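Local coordinates for protein delta-1-pyrroline-5-carboxylate dehydrogenase, mitochondrial (Mus musculus, PDB 4E3X) that probably catalyses the irreversible NAD-dependent oxidation of L-glutamate gamma-semialdehyde to glutamate, the second step of mitochondrial proline breakdown, at residues Lys31-Glu35 and Ile167-Phe172; Asp161-Leu166 and Asn211-Ile215. All blocks are in the same frame, centred on the assembly; numbering follows the deposited sequence.

Interaction 1. Residues Lys31-Glu35 and Ile167-Phe172. Unlike the reference sequence in segment 31-35: Ala33 (reference Thr).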
ATOM      1  N   LYS B  31     -25.794   1.651  -5.326  1.00 11.52           N
ATOM      2  CA  LYS B  31     -25.805   1.315  -6.739  1.00 11.10           C
ATOM      3  C   LYS B  31     -25.393   2.530  -7.550  1.00 11.76           C
ATOM      4  O   LYS B  31     -26.019   3.589  -7.463  1.00 13.39           O
ATOM      5  CB  LYS B  31     -27.200   0.873  -7.174  1.00 11.11           C
ATOM      6  CG  LYS B  31     -27.719  -0.360  -6.458  1.00 11.39           C
ATOM      7  CD  LYS B  31     -26.870  -1.596  -6.761  1.00 13.15           C
ATOM      8  CE  LYS B  31     -27.429  -2.836  -6.077  1.00 14.58           C
ATOM      9  NZ  LYS B  31     -27.238  -2.766  -4.603  1.00 14.43           N
ATOM     10  N   VAL B  32     -24.335   2.378  -8.338  1.00 12.04           N
ATOM     11  CA  VAL B  32     -23.900   3.444  -9.220  1.00 13.26           C
ATOM     12  C   VAL B  32     -23.602   2.883 -10.601  1.00 13.10           C
ATOM     13  O   VAL B  32     -23.284   1.701 -10.766  1.00 14.83           O
ATOM     14  CB  VAL B  32     -22.648   4.164  -8.683  1.00 15.35           C
ATOM     15  CG1 VAL B  32     -22.904   4.743  -7.286  1.00 16.70           C
ATOM     16  CG2 VAL B  32     -21.477   3.216  -8.656  1.00 16.59           C
ATOM     17  N   ALA B  33     -23.739   3.734 -11.603  1.00 12.40           N
ATOM     18  CA  ALA B  33     -23.370   3.361 -12.951  1.00 12.36           C
ATOM     19  C   ALA B  33     -22.508   4.460 -13.528  1.00  9.30           C
ATOM     20  O   ALA B  33     -22.504   5.591 -13.029  1.00 10.39           O
ATOM     21  CB  ALA B  33     -24.606   3.159 -13.798  1.00 14.42           C
ATOM     22  N   ASN B  34     -21.767   4.132 -14.577  1.00  8.67           N
ATOM     23  CA  ASN B  34     -20.973   5.145 -15.243  1.00  8.70           C
ATOM     24  C   ASN B  34     -21.817   6.284 -15.799  1.00  8.44           C
ATOM     25  O   ASN B  34     -22.901   6.072 -16.342  1.00 10.24           O
ATOM     26  CB  ASN B  34     -20.128   4.518 -16.345  1.00  8.74           C
ATOM     27  CG  ASN B  34     -19.054   3.612 -15.791  1.00  8.13           C
ATOM     28  OD1 ASN B  34     -19.243   2.401 -15.689  1.00  9.80           O
ATOM     29  ND2 ASN B  34     -17.935   4.201 -15.388  1.00  8.15           N
ATOM     30  N   GLU B  35     -21.309   7.499 -15.643  1.00  7.93           N
ATOM     31  CA  GLU B  35     -21.967   8.677 -16.192  1.00  8.95           C
ATOM     32  C   GLU B  35     -21.983   8.597 -17.717  1.00  9.88           C
ATOM     33  O   GLU B  35     -20.938   8.440 -18.344  1.00 10.08           O
ATOM     34  CB  GLU B  35     -21.229   9.936 -15.743  1.00  8.70           C
ATOM     35  CG  GLU B  35     -21.832  11.223 -16.284  1.00  9.57           C
ATOM     36  CD  GLU B  35     -23.143  11.607 -15.611  1.00  9.54           C
ATOM     37  OE1 GLU B  35     -23.519  10.980 -14.596  1.00 10.34           O
ATOM     38  OE2 GLU B  35     -23.796  12.556 -16.095  1.00  9.77           O
ATOM     39  N   ILE B 167     -17.008  12.645 -12.282  1.00  6.96           N
ATOM     40  CA  ILE B 167     -18.256  12.150 -11.726  1.00  8.00           C
ATOM     41  C   ILE B 167     -18.127  10.674 -11.328  1.00  7.57           C
ATOM     42  O   ILE B 167     -18.534  10.275 -10.229  1.00  7.54           O
ATOM     43  CB  ILE B 167     -19.405  12.337 -12.737  1.00  7.92           C
ATOM     44  CG1 ILE B 167     -19.763  13.823 -12.875  1.00  8.27           C
ATOM     45  CG2 ILE B 167     -20.633  11.538 -12.335  1.00  8.83           C
ATOM     46  CD1 ILE B 167     -20.577  14.120 -14.133  1.00  8.97           C
ATOM     47  N   ASP B 168     -17.526   9.873 -12.204  1.00  6.50           N
ATOM     48  CA  ASP B 168     -17.342   8.451 -11.913  1.00  7.22           C
ATOM     49  C   ASP B 168     -16.415   8.213 -10.714  1.00  6.62           C
ATOM     50  O   ASP B 168     -16.687   7.337  -9.891  1.00  6.94           O
ATOM     51  CB  ASP B 168     -16.808   7.695 -13.132  1.00  7.22           C
ATOM     52  CG  ASP B 168     -17.848   7.528 -14.246  1.00  8.79           C
ATOM     53  OD1 ASP B 168     -19.044   7.780 -14.014  1.00  8.88           O
ATOM     54  OD2 ASP B 168     -17.450   7.120 -15.361  1.00  9.73           O
ATOM     55  N   PHE B 169     -15.315   8.959 -10.610  1.00  6.62           N
ATOM     56  CA  PHE B 169     -14.460   8.836  -9.426  1.00  6.81           C
ATOM     57  C   PHE B 169     -15.295   9.078  -8.171  1.00  7.06           C
ATOM     58  O   PHE B 169     -15.231   8.309  -7.212  1.00  8.12           O
ATOM     59  CB  PHE B 169     -13.329   9.872  -9.424  1.00  7.74           C
ATOM     60  CG  PHE B 169     -12.116   9.481 -10.229  1.00  8.91           C
ATOM     61  CD1 PHE B 169     -11.547   8.221 -10.116  1.00  9.94           C
ATOM     62  CD2 PHE B 169     -11.515  10.409 -11.068  1.00  8.80           C
ATOM     63  CE1 PHE B 169     -10.407   7.889 -10.855  1.00 10.68           C
ATOM     64  CE2 PHE B 169     -10.374  10.091 -11.800  1.00 10.02           C
ATOM     65  CZ  PHE B 169      -9.824   8.827 -11.697  1.00  9.82           C
ATOM     66  N   PHE B 170     -16.067  10.162  -8.165  1.00  6.50           N
ATOM     67  CA  PHE B 170     -16.836  10.510  -6.978  1.00  6.52           C
ATOM     68  C   PHE B 170     -17.876   9.438  -6.643  1.00  6.97           C
ATOM     69  O   PHE B 170     -18.009   9.044  -5.480  1.00  7.46           O
ATOM     70  CB  PHE B 170     -17.500  11.880  -7.143  1.00  6.71           C
ATOM     71  CG  PHE B 170     -16.558  13.045  -7.001  1.00  7.79           C
ATOM     72  CD1 PHE B 170     -15.208  12.859  -6.727  1.00  8.87           C
ATOM     73  CD2 PHE B 170     -17.035  14.337  -7.143  1.00  9.14           C
ATOM     74  CE1 PHE B 170     -14.354  13.947  -6.590  1.00  9.60           C
ATOM     75  CE2 PHE B 170     -16.188  15.425  -7.003  1.00 10.46           C
ATOM     76  CZ  PHE B 170     -14.845  15.230  -6.732  1.00 10.12           C
ATOM     77  N   ARG B 171     -18.594   8.941  -7.647  1.00  7.00           N
ATOM     78  CA  ARG B 171     -19.640   7.941  -7.387  1.00  7.22           C
ATOM     79  C   ARG B 171     -19.076   6.564  -7.047  1.00  6.74           C
ATOM     80  O   ARG B 171     -19.503   5.935  -6.075  1.00  7.31           O
ATOM     81  CB  ARG B 171     -20.635   7.828  -8.543  1.00  7.36           C
ATOM     82  CG  ARG B 171     -21.431   9.084  -8.810  1.00  8.46           C
ATOM     83  CD  ARG B 171     -22.792   8.735  -9.404  1.00  9.03           C
ATOM     84  NE  ARG B 171     -23.524   9.910  -9.884  1.00  9.99           N
ATOM     85  CZ  ARG B 171     -23.652  10.240 -11.170  1.00 10.47           C
ATOM     86  NH1 ARG B 171     -23.089   9.493 -12.117  1.00 10.57           N
ATOM     87  NH2 ARG B 171     -24.327  11.330 -11.510  1.00 11.08           N
ATOM     88  N   PHE B 172     -18.129   6.087  -7.848  1.00  6.77           N
ATOM     89  CA  PHE B 172     -17.552   4.768  -7.611  1.00  6.52           C
ATOM     90  C   PHE B 172     -16.732   4.707  -6.325  1.00  6.55           C
ATOM     91  O   PHE B 172     -16.835   3.733  -5.579  1.00  7.45           O
ATOM     92  CB  PHE B 172     -16.734   4.296  -8.810  1.00  7.04           C
ATOM     93  CG  PHE B 172     -17.574   3.731  -9.921  1.00  7.97           C
ATOM     94  CD1 PHE B 172     -17.832   2.366 -10.000  1.00  9.44           C
ATOM     95  CD2 PHE B 172     -18.131   4.566 -10.877  1.00  9.73           C
ATOM     96  CE1 PHE B 172     -18.623   1.844 -11.024  1.00 10.20           C
ATOM     97  CE2 PHE B 172     -18.922   4.049 -11.897  1.00 10.25           C
ATOM     98  CZ  PHE B 172     -19.156   2.688 -11.974  1.00  9.78           C
TER
HETATM   99  O   HOH W   1     -20.949   7.601 -11.994  1.00 10.64           O
HETATM  100  O   HOH W   2     -18.517   7.287 -17.877  1.00 10.36           O

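Interaction 2. Residues Asp161-Leu166 and Asn211-Ile215. With PRO (proline), chain K.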
ATOM      1  N   ASP B 161     -13.542  13.879 -19.363  1.00  9.07           N
ATOM      2  CA  ASP B 161     -12.668  14.201 -18.239  1.00  7.91           C
ATOM      3  C   ASP B 161     -13.426  14.916 -17.112  1.00  7.61           C
ATOM      4  O   ASP B 161     -13.735  14.314 -16.078  1.00  8.57           O
ATOM      5  CB  ASP B 161     -11.499  15.061 -18.759  1.00  8.34           C
ATOM      6  CG  ASP B 161     -10.661  15.693 -17.649  1.00  8.32           C
ATOM      7  OD1 ASP B 161     -10.721  15.220 -16.497  1.00  9.15           O
ATOM      8  OD2 ASP B 161      -9.932  16.672 -17.944  1.00  8.02           O
ATOM      9  N   ALA B 162     -13.708  16.204 -17.309  1.00  8.78           N
ATOM     10  CA  ALA B 162     -14.273  17.044 -16.248  1.00 10.04           C
ATOM     11  C   ALA B 162     -15.673  16.622 -15.850  1.00  9.75           C
ATOM     12  O   ALA B 162     -16.104  16.857 -14.721  1.00 10.45           O
ATOM     13  CB  ALA B 162     -14.263  18.505 -16.662  1.00 10.39           C
ATOM     14  N   ALA B 163     -16.399  16.024 -16.785  1.00  9.02           N
ATOM     15  CA  ALA B 163     -17.685  15.453 -16.444  1.00 10.42           C
ATOM     16  C   ALA B 163     -17.527  13.969 -16.121  1.00  9.78           C
ATOM     17  O   ALA B 163     -17.427  13.604 -14.960  1.00 10.57           O
ATOM     18  CB  ALA B 163     -18.703  15.681 -17.556  1.00 10.92           C
ATOM     19  N   ALA B 164     -17.464  13.118 -17.140  1.00 10.03           N
ATOM     20  CA  ALA B 164     -17.601  11.681 -16.920  1.00  9.64           C
ATOM     21  C   ALA B 164     -16.608  11.079 -15.932  1.00  8.08           C
ATOM     22  O   ALA B 164     -17.019  10.445 -14.973  1.00  8.82           O
ATOM     23  CB  ALA B 164     -17.554  10.926 -18.227  1.00 11.24           C
ATOM     24  N   GLU B 165     -15.310  11.277 -16.142  1.00  8.29           N
ATOM     25  CA  GLU B 165     -14.342  10.633 -15.262  1.00  9.01           C
ATOM     26  C   GLU B 165     -14.427  11.152 -13.831  1.00  7.51           C
ATOM     27  O   GLU B 165     -14.366  10.372 -12.887  1.00  7.91           O
ATOM     28  CB  GLU B 165     -12.917  10.779 -15.792  1.00 10.74           C
ATOM     29  CG  GLU B 165     -11.939   9.894 -15.043  1.00 14.37           C
ATOM     30  CD  GLU B 165     -10.577   9.845 -15.695  1.00 19.59           C
ATOM     31  OE1 GLU B 165     -10.154  10.871 -16.267  1.00 22.84           O
ATOM     32  OE2 GLU B 165      -9.930   8.777 -15.644  1.00 21.57           O
ATOM     33  N   LEU B 166     -14.560  12.467 -13.675  1.00  7.42           N
ATOM     34  CA  LEU B 166     -14.629  13.065 -12.346  1.00  7.71           C
ATOM     35  C   LEU B 166     -15.876  12.594 -11.595  1.00  7.06           C
ATOM     36  O   LEU B 166     -15.814  12.183 -10.433  1.00  7.54           O
ATOM     37  CB  LEU B 166     -14.618  14.589 -12.463  1.00  7.97           C
ATOM     38  CG  LEU B 166     -14.729  15.318 -11.125  1.00  9.94           C
ATOM     39  CD1 LEU B 166     -13.668  14.829 -10.153  1.00 11.12           C
ATOM     40  CD2 LEU B 166     -14.598  16.815 -11.350  1.00 11.20           C
ATOM     41  N   ASN B 211      -3.310  17.918 -16.966  1.00  8.12           N
ATOM     42  CA  ASN B 211      -3.903  17.322 -18.162  1.00  8.70           C
ATOM     43  C   ASN B 211      -5.267  16.686 -18.001  1.00  8.42           C
ATOM     44  O   ASN B 211      -5.942  16.419 -18.992  1.00  8.92           O
ATOM     45  CB  ASN B 211      -2.918  16.389 -18.865  1.00  9.19           C
ATOM     46  CG  ASN B 211      -2.558  15.185 -18.034  1.00 10.59           C
ATOM     47  OD1 ASN B 211      -2.615  15.214 -16.806  1.00 12.74           O
ATOM     48  ND2 ASN B 211      -2.168  14.111 -18.706  1.00 12.41           N
ATOM     49  N   PHE B 212      -5.669  16.440 -16.759  1.00  7.99           N
ATOM     50  CA  PHE B 212      -7.021  15.974 -16.478  1.00  8.89           C
ATOM     51  C   PHE B 212      -7.589  16.677 -15.267  1.00  8.36           C
ATOM     52  O   PHE B 212      -7.066  16.553 -14.169  1.00  9.11           O
ATOM     53  CB  PHE B 212      -7.056  14.463 -16.254  1.00 10.09           C
ATOM     54  CG  PHE B 212      -6.865  13.672 -17.508  1.00 10.86           C
ATOM     55  CD1 PHE B 212      -5.598  13.270 -17.902  1.00 11.50           C
ATOM     56  CD2 PHE B 212      -7.948  13.349 -18.311  1.00 12.10           C
ATOM     57  CE1 PHE B 212      -5.415  12.548 -19.068  1.00 13.52           C
ATOM     58  CE2 PHE B 212      -7.772  12.627 -19.485  1.00 12.84           C
ATOM     59  CZ  PHE B 212      -6.504  12.224 -19.858  1.00 13.00           C
ATOM     60  N   THR B 213      -8.666  17.419 -15.480  1.00  7.69           N
ATOM     61  CA  THR B 213      -9.396  18.025 -14.376  1.00  7.36           C
ATOM     62  C   THR B 213      -9.813  16.976 -13.345  1.00  7.77           C
ATOM     63  O   THR B 213      -9.772  17.229 -12.141  1.00  8.45           O
ATOM     64  CB  THR B 213     -10.614  18.777 -14.929  1.00  7.81           C
ATOM     65  OG1 THR B 213     -10.131  19.847 -15.739  1.00  8.63           O
ATOM     66  CG2 THR B 213     -11.509  19.338 -13.825  1.00  8.62           C
ATOM     67  N   ALA B 214     -10.202  15.798 -13.828  1.00  7.92           N
ATOM     68  CA  ALA B 214     -10.702  14.742 -12.959  1.00  8.65           C
ATOM     69  C   ALA B 214      -9.645  14.230 -11.984  1.00  7.88           C
ATOM     70  O   ALA B 214      -9.969  13.828 -10.869  1.00  8.30           O
ATOM     71  CB  ALA B 214     -11.252  13.585 -13.792  1.00  9.51           C
ATOM     72  N   ILE B 215      -8.384  14.210 -12.408  1.00  8.17           N
ATOM     73  CA  ILE B 215      -7.326  13.672 -11.562  1.00  9.24           C
ATOM     74  C   ILE B 215      -7.161  14.500 -10.295  1.00  9.10           C
ATOM     75  O   ILE B 215      -7.003  13.947  -9.214  1.00  8.90           O
ATOM     76  CB  ILE B 215      -5.996  13.524 -12.330  1.00  9.95           C
ATOM     77  CG1 ILE B 215      -6.126  12.412 -13.372  1.00 12.35           C
ATOM     78  CG2 ILE B 215      -4.856  13.185 -11.379  1.00 10.06           C
ATOM     79  CD1 ILE B 215      -4.889  12.204 -14.219  1.00 14.21           C
TER
HETATM   80  N   PRO K 603      -6.935   7.787 -17.498  1.00 21.92           N
HETATM   81  CA  PRO K 603      -6.575   8.461 -18.747  1.00 21.10           C
HETATM   82  C   PRO K 603      -6.544   7.508 -19.938  1.00 18.40           C
HETATM   83  O   PRO K 603      -6.609   6.282 -19.797  1.00 13.90           O
HETATM   84  CB  PRO K 603      -5.173   8.990 -18.449  1.00 22.31           C
HETATM   85  CG  PRO K 603      -5.232   9.321 -16.999  1.00 22.51           C
HETATM   86  CD  PRO K 603      -6.131   8.277 -16.364  1.00 22.45           C
HETATM   87  OXT PRO K 603      -6.459   7.959 -21.082  1.00 20.09           O

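Interaction 1. Residues Lys31-Glu35 and Ile167-Phe172
Asp168, a buried residue of helix 155-180, receives the extended segment 31-35 with both carboxylate oxygens. Its OD1 takes the backbone N of Glu35 at 2.8 Å on the syn lone pair, nearly straight, while its OD2 is met by Asn34 ND2 at 3.0 Å from above the carboxylate plane, the two flat groups standing 78° apart. Asn34 ND2 also donates to Val515 O, and Asn34 OD1 accepts from Gln517 NE2. The close-packed part is where Val32 CG2 sits over the centre of the Phe172 ring, 3.9 Å from its centroid, a CH-pi contact that suits a compact branched residue.

Toward solvent the packing gives way to charge and water. Arg171 runs out extended from CG to NE and grips Glu35 end-on, NH1 (2.9 Å) and NH2 both reaching OE1 near the guanidinium plane, while Ile167 CG2 lies over one face, toward the rim. A bend at chi2 (74°) brings the Glu35 carboxylate back to this site, and OE2 binds Ser136 and Arg140. Were Glu35 an alanine, Arg171 and Arg140 would probably lose a shared counter-charge, and Ser136 an acceptor. One water links Ala33 O, Asp168 OD1 and Arg171 NH1, and another joins Glu35 O to Asp168 OD2. Lacking regular secondary structure, the N-terminal segment probably owes its lie on the helix more to the bonds with Asp168 and Arg171 than to apolar burial.

Interaction 2. Residues Asp161-Leu166 and Asn211-Ile215
Asp161 reaches across from helix 155-180 to the first turn of helix 213-225, the helix that follows strand 203-207 in the Rossmann-type NAD-binding domain of the aldehyde dehydrogenase fold. Two hydrogen bonds, one to each carboxylate oxygen, hold the helix start: OD1 accepts from Ala214 N at 2.8 Å and OD2 from Thr213 N at 2.9 Å, each on its syn lone pair. The side chain is turned with CG opposite the backbone N (chi1 169°), which carries its carboxylate to the amides that the first helical turn leaves without an i-4 carbonyl. Phe212, at the N-cap position, has no side-chain acceptor to offer, so an aspartate from another helix suits the place; the helix dipole and Lys153, which forms a salt bridge with OD2, would probably stabilise its negative charge.

The apolar contacts are made where the backbones run close. Ala214 CB lies 3.8 Å from Leu166 CB and equally far from Glu165 CB, and the CA atoms of Leu166 and Ala214 are just 4.3 Å apart, an approach that a small residue permits. Alongside, Ala162 CB meets Thr213 CG2, while Thr213 OG1 turns to Thr147 and Gln151. The helix has a wider pi-type turn at 161-165, where Leu166 N bonds to Asp161 O.

Aromatic and ligand contacts complete the account. The Phe212 ring turns its edge to the Asp161 carboxylate, their planes 71° apart, and one face to the bound proline; Lys153 adds a cation-pi contact. Neighbouring Asn211, probably the transition-state stabiliser, gives ND2 to Gln346 O near the nucleophile Cys348. Glu165, extended beyond CG, also lines the proline pocket, where OE2 stands 3.7 Å from the ligand's N, while Phe212 CE1 lies 3.6 Å from CB of the bound proline.

How the interactions relate
Both interactions use consecutive turns of helix 155-180, and their centres lie 12 Å apart. Interaction 2 is wholly buried beside the catalytic centre, where the helix meets the start of helix 213-225 and small side chains permit close backbone approach. Interaction 1 is partly buried and faces the N-terminal segment, so waters and an arginine-glutamate pair join in. In each an aspartate of the shared helix accepts from backbone N-H, two at a helix start for Asp161, where Lys153 also pairs with it, and one for Asp168, which also binds an amide and water. The two also touch directly: Phe169 packs on Ala214, and Glu35 on Ala164.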